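Local coordinates for acetylene hydratase (Pelobacter acetylenicus, PDB 2E7Z), which catalyses the hydration of acetylene to acetaldehyde, using a tungsten-bis(molybdopterin guanine dinucleotide) cofactor and a [4Fe-4S] cluster, at residues T668-Q680 with F688-L700. Numbering follows the deposited sequence. Where two conformers were deposited one is given.
Sequences TIRIPHGRWCPEQ and FSGAMLHNDAMVL. With MGD (2-amino-5,6-dimercapto-7-methyl-3,7,8a,9-tetrahydro-8-oxa-1,3,9,10-tetraaza-anthracen-4-one guanosine dinucleotide), chain E.
Asp696 OD2 is gripped by two donors of the MGD pterin, while His673 holds OD1 of the same carboxylate. The pterin bonds run to OD2 from N18 (2.9 Å) and N19 (3.0 Å). His673 ND1 donates a short, nearly straight hydrogen bond to Asp696 OD1 (2.6 Å, 167° at the hydrogen). OD1 lies in the imidazole plane and is met on its syn side, somewhat out of the carboxylate plane; ring and carboxylate are turned 69° apart. His673 lays one face over the pterin; its CG stands anti to the main-chain N (chi1 168°), which carries the ring there. MGD C17 lies over the ring centre, 3.2 Å above its plane. Replacing His673 with an alanine would probably uncover this pterin face and leave Asp696 OD1 without its donor. Next to the carboxylate, Ile671 CD1 meets Val699 CG2 tip to tip at 3.6 Å and also packs on Asp696 CB. A water joins Pro672 O, Arg675 N and His694 O, and farther along Cys677 N donates to Ser689 O (2.8 Å). The guanidinium of Arg675 forms a salt bridge with Glu604. Within this dinucleotide-binding domain, the aspartate binds the pterin's ring N-H and amino group and the histidine covers its face; the negative carboxylate would probably favour a proton on ND1.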
# COMPACT_ATOMS: atom_id res chain seq x y z
N THR A 668 -0.73 -18.76 -17.66
CA THR A 668 -0.91 -17.56 -16.86
C THR A 668 -0.24 -16.44 -17.64
O THR A 668 0.62 -16.66 -18.49
CB THR A 668 -0.28 -17.64 -15.42
OG1 THR A 668 1.15 -17.62 -15.50
CG2 THR A 668 -0.78 -18.87 -14.63
N ILE A 669 -0.67 -15.20 -17.36
CA ILE A 669 -0.11 -14.01 -18.00
C ILE A 669 0.14 -12.87 -17.02
O ILE A 669 -0.71 -12.59 -16.17
CB ILE A 669 -0.98 -13.53 -19.22
CG1 ILE A 669 -0.25 -12.41 -19.98
CG2 ILE A 669 -2.41 -13.12 -18.79
CD1 ILE A 669 -0.74 -12.19 -21.40
N ARG A 670 1.31 -12.24 -17.14
CA ARG A 670 1.62 -11.05 -16.36
C ARG A 670 1.31 -9.78 -17.15
O ARG A 670 1.68 -9.67 -18.32
CB ARG A 670 3.11 -11.04 -15.96
CG ARG A 670 3.55 -9.79 -15.16
CD ARG A 670 3.95 -8.60 -16.05
NE ARG A 670 4.60 -7.55 -15.26
CZ ARG A 670 5.56 -6.75 -15.70
NH1 ARG A 670 6.02 -6.85 -16.95
NH2 ARG A 670 6.10 -5.85 -14.88
N ILE A 671 0.64 -8.85 -16.48
CA ILE A 671 0.54 -7.46 -16.96
C ILE A 671 1.17 -6.54 -15.89
O ILE A 671 1.11 -6.84 -14.70
CB ILE A 671 -0.92 -7.04 -17.29
CG1 ILE A 671 -1.77 -6.90 -16.03
CG2 ILE A 671 -1.56 -8.07 -18.25
CD1 ILE A 671 -3.23 -6.53 -16.29
N PRO A 672 1.79 -5.43 -16.32
CA PRO A 672 2.45 -4.55 -15.37
C PRO A 672 1.45 -3.58 -14.74
O PRO A 672 0.41 -3.32 -15.33
CB PRO A 672 3.41 -3.76 -16.25
CG PRO A 672 2.64 -3.62 -17.55
CD PRO A 672 1.88 -4.93 -17.70
N HIS A 673 1.79 -3.05 -13.57
CA HIS A 673 1.03 -1.93 -13.03
C HIS A 673 1.79 -0.64 -13.21
O HIS A 673 3.00 -0.59 -12.96
CB HIS A 673 0.78 -2.11 -11.55
CG HIS A 673 0.27 -0.87 -10.88
ND1 HIS A 673 -0.96 -0.33 -11.18
CD2 HIS A 673 0.82 -0.07 -9.93
CE1 HIS A 673 -1.15 0.75 -10.44
NE2 HIS A 673 -0.09 0.93 -9.67
N GLY A 674 1.07 0.42 -13.57
CA GLY A 674 1.62 1.76 -13.46
C GLY A 674 2.22 2.28 -14.74
O GLY A 674 2.80 3.34 -14.73
N ARG A 675 2.07 1.54 -15.83
CA ARG A 675 2.72 1.94 -17.07
C ARG A 675 1.97 3.05 -17.81
O ARG A 675 0.77 2.95 -18.06
CB ARG A 675 2.88 0.72 -17.98
CG ARG A 675 4.01 -0.16 -17.56
CD ARG A 675 5.29 0.51 -18.09
NE ARG A 675 6.47 -0.16 -17.65
CZ ARG A 675 7.69 0.10 -18.09
NH1 ARG A 675 7.90 1.02 -19.03
NH2 ARG A 675 8.69 -0.59 -17.59
N TRP A 676 2.70 4.12 -18.13
CA TRP A 676 2.20 5.15 -19.01
C TRP A 676 3.41 5.79 -19.69
O TRP A 676 4.53 5.39 -19.41
CB TRP A 676 1.32 6.18 -18.28
CG TRP A 676 2.01 6.98 -17.20
CD1 TRP A 676 2.48 6.52 -15.99
CD2 TRP A 676 2.28 8.38 -17.23
NE1 TRP A 676 3.01 7.56 -15.26
CE2 TRP A 676 2.92 8.71 -16.00
CE3 TRP A 676 2.06 9.40 -18.19
CZ2 TRP A 676 3.34 10.01 -15.70
CZ3 TRP A 676 2.46 10.71 -17.88
CH2 TRP A 676 3.11 11.00 -16.65
N CYS A 677 3.17 6.78 -20.53
CA CYS A 677 4.18 7.27 -21.48
C CYS A 677 4.30 8.79 -21.39
O CYS A 677 3.68 9.51 -22.18
CB CYS A 677 3.75 6.86 -22.90
SG CYS A 677 3.19 5.11 -23.06
N PRO A 678 5.08 9.30 -20.42
CA PRO A 678 5.21 10.74 -20.17
C PRO A 678 5.75 11.56 -21.33
O PRO A 678 5.60 12.78 -21.33
CB PRO A 678 6.16 10.81 -18.97
CG PRO A 678 6.02 9.49 -18.29
CD PRO A 678 5.83 8.51 -19.42
N GLU A 679 6.36 10.88 -22.30
CA GLU A 679 6.89 11.54 -23.50
C GLU A 679 5.76 11.95 -24.44
O GLU A 679 5.95 12.80 -25.29
CB GLU A 679 7.89 10.62 -24.21
CG GLU A 679 7.26 9.38 -24.87
CD GLU A 679 7.19 8.15 -23.98
OE1 GLU A 679 7.11 7.02 -24.51
OE2 GLU A 679 7.20 8.29 -22.74
N GLN A 680 4.57 11.38 -24.27
CA GLN A 680 3.46 11.67 -25.17
C GLN A 680 2.76 12.96 -24.79
O GLN A 680 2.88 13.41 -23.64
CB GLN A 680 2.44 10.54 -25.17
CG GLN A 680 2.97 9.21 -25.70
CD GLN A 680 1.94 8.13 -25.66
OE1 GLN A 680 0.80 8.35 -25.26
NE2 GLN A 680 2.33 6.94 -26.04
N PHE A 688 -4.64 9.96 -22.11
CA PHE A 688 -3.88 10.58 -21.03
C PHE A 688 -2.48 10.01 -20.97
O PHE A 688 -2.05 9.38 -19.99
CB PHE A 688 -4.66 10.52 -19.70
CG PHE A 688 -6.00 11.17 -19.82
CD1 PHE A 688 -6.09 12.55 -19.78
CD2 PHE A 688 -7.14 10.43 -20.08
CE1 PHE A 688 -7.31 13.20 -19.98
CE2 PHE A 688 -8.36 11.06 -20.28
CZ PHE A 688 -8.46 12.43 -20.20
N SER A 689 -1.78 10.23 -22.08
CA SER A 689 -0.39 9.82 -22.24
C SER A 689 -0.26 8.31 -22.01
O SER A 689 0.69 7.84 -21.37
CB SER A 689 0.55 10.61 -21.33
OG SER A 689 0.40 12.00 -21.54
N GLY A 690 -1.20 7.56 -22.58
CA GLY A 690 -1.13 6.11 -22.53
C GLY A 690 -1.73 5.42 -21.32
O GLY A 690 -1.80 4.20 -21.28
N ALA A 691 -2.17 6.20 -20.33
CA ALA A 691 -2.81 5.61 -19.15
C ALA A 691 -3.94 4.65 -19.52
O ALA A 691 -4.02 3.56 -18.96
CB ALA A 691 -3.37 6.73 -18.31
N MET A 692 -4.79 5.08 -20.45
CA MET A 692 -5.99 4.31 -20.82
C MET A 692 -5.66 3.11 -21.70
O MET A 692 -6.53 2.27 -21.93
CB MET A 692 -7.03 5.21 -21.52
CG MET A 692 -7.46 6.48 -20.71
SD MET A 692 -8.14 6.17 -19.06
CE MET A 692 -9.70 5.37 -19.51
N LEU A 693 -4.42 3.03 -22.15
CA LEU A 693 -3.95 1.95 -23.03
C LEU A 693 -3.07 0.94 -22.31
O LEU A 693 -3.05 -0.23 -22.68
CB LEU A 693 -3.18 2.54 -24.23
CG LEU A 693 -4.02 3.22 -25.30
CD1 LEU A 693 -3.10 3.84 -26.35
CD2 LEU A 693 -5.02 2.25 -25.95
N HIS A 694 -2.32 1.37 -21.30
CA HIS A 694 -1.27 0.50 -20.75
C HIS A 694 -1.34 0.20 -19.25
O HIS A 694 -0.47 -0.55 -18.78
CB HIS A 694 0.13 1.05 -21.08
CG HIS A 694 0.32 1.37 -22.52
ND1 HIS A 694 0.33 0.41 -23.51
CD2 HIS A 694 0.52 2.56 -23.14
CE1 HIS A 694 0.52 0.99 -24.68
NE2 HIS A 694 0.65 2.30 -24.48
N ASN A 695 -2.33 0.74 -18.52
CA ASN A 695 -2.38 0.49 -17.09
C ASN A 695 -3.26 -0.69 -16.77
O ASN A 695 -4.34 -0.85 -17.38
CB ASN A 695 -2.90 1.71 -16.32
CG ASN A 695 -2.69 1.58 -14.84
OD1 ASN A 695 -3.63 1.74 -14.02
ND2 ASN A 695 -1.48 1.26 -14.47
N ASP A 696 -2.85 -1.48 -15.77
CA ASP A 696 -3.62 -2.65 -15.35
C ASP A 696 -5.05 -2.34 -14.90
O ASP A 696 -5.95 -3.15 -15.08
CB ASP A 696 -2.88 -3.48 -14.27
CG ASP A 696 -2.63 -2.71 -12.98
OD1 ASP A 696 -2.38 -1.49 -13.05
OD2 ASP A 696 -2.66 -3.34 -11.91
N ALA A 697 -5.26 -1.16 -14.32
CA ALA A 697 -6.60 -0.85 -13.79
C ALA A 697 -7.66 -0.79 -14.88
O ALA A 697 -8.86 -0.85 -14.59
CB ALA A 697 -6.57 0.41 -12.96
N MET A 698 -7.22 -0.70 -16.15
CA MET A 698 -8.16 -0.79 -17.27
C MET A 698 -8.92 -2.12 -17.33
O MET A 698 -9.97 -2.21 -17.95
CB MET A 698 -7.46 -0.55 -18.61
CG MET A 698 -7.00 0.91 -18.87
SD MET A 698 -8.39 2.07 -18.82
CE MET A 698 -9.35 1.47 -20.22
N VAL A 699 -8.35 -3.17 -16.74
CA VAL A 699 -8.90 -4.52 -16.91
C VAL A 699 -9.39 -5.12 -15.63
O VAL A 699 -9.79 -6.29 -15.63
CB VAL A 699 -7.87 -5.48 -17.60
CG1 VAL A 699 -7.20 -4.77 -18.75
CG2 VAL A 699 -6.82 -6.02 -16.61
N LEU A 700 -9.40 -4.32 -14.56
CA LEU A 700 -9.76 -4.82 -13.24
C LEU A 700 -11.14 -4.39 -12.83
O LEU A 700 -11.38 -3.21 -12.57
CB LEU A 700 -8.73 -4.37 -12.19
CG LEU A 700 -7.30 -4.85 -12.45
CD1 LEU A 700 -6.33 -4.11 -11.52
CD2 LEU A 700 -7.15 -6.37 -12.33
PB MGD E . 1.22 6.03 -7.87
O1B MGD E . -0.20 5.64 -8.17
O2B MGD E . 2.29 5.77 -8.87
O3B MGD E . 1.75 5.34 -6.52
O3A MGD E . 0.34 4.06 -4.88
PA MGD E . 1.21 5.41 -5.00
O1A MGD E . 2.44 5.36 -4.15
O2A MGD E . 0.22 6.53 -4.83
O5' MGD E . 1.19 7.60 -7.53
C5' MGD E . 2.27 8.18 -6.81
C4' MGD E . 2.38 9.61 -7.30
O4' MGD E . 3.25 10.30 -6.39
C3' MGD E . 3.07 9.76 -8.65
O3' MGD E . 2.20 10.47 -9.54
C2' MGD E . 4.39 10.52 -8.39
O2' MGD E . 4.81 11.43 -9.42
C1' MGD E . 4.04 11.26 -7.13
N9 MGD E . 5.15 11.59 -6.23
C8 MGD E . 6.23 10.82 -5.93
N7 MGD E . 6.98 11.40 -4.99
C5 MGD E . 6.35 12.54 -4.62
C6 MGD E . 6.57 13.62 -3.68
O6 MGD E . 7.57 13.64 -2.94
N1 MGD E . 5.63 14.58 -3.64
C2 MGD E . 4.58 14.65 -4.45
N2 MGD E . 3.70 15.69 -4.30
N3 MGD E . 4.31 13.70 -5.33
C4 MGD E . 5.15 12.65 -5.44
C10 MGD E . 1.03 2.85 -4.54
C11 MGD E . -0.03 1.85 -4.13
O11 MGD E . -0.76 1.56 -5.32
C12 MGD E . 0.62 0.60 -3.58
S12 MGD E . 1.76 0.78 -2.31
C13 MGD E . 0.28 -0.61 -4.03
S13 MGD E . 1.08 -2.03 -3.52
C14 MGD E . -0.81 -0.83 -5.03
N15 MGD E . -0.30 -1.25 -6.33
C16 MGD E . -1.26 -1.35 -7.29
C17 MGD E . -1.22 -2.31 -8.40
O17 MGD E . -0.27 -3.13 -8.50
N18 MGD E . -2.23 -2.29 -9.29
C19 MGD E . -3.28 -1.43 -9.20
N19 MGD E . -4.26 -1.45 -10.13
N20 MGD E . -3.36 -0.51 -8.23
C21 MGD E . -2.42 -0.44 -7.28
N22 MGD E . -2.53 0.46 -6.31
C23 MGD E . -1.64 0.45 -5.16
O HOH W 1 0.59 -1.01 -16.32
O HOH W 2 2.65 13.37 -20.93
O HOH W 3 0.59 4.57 -26.31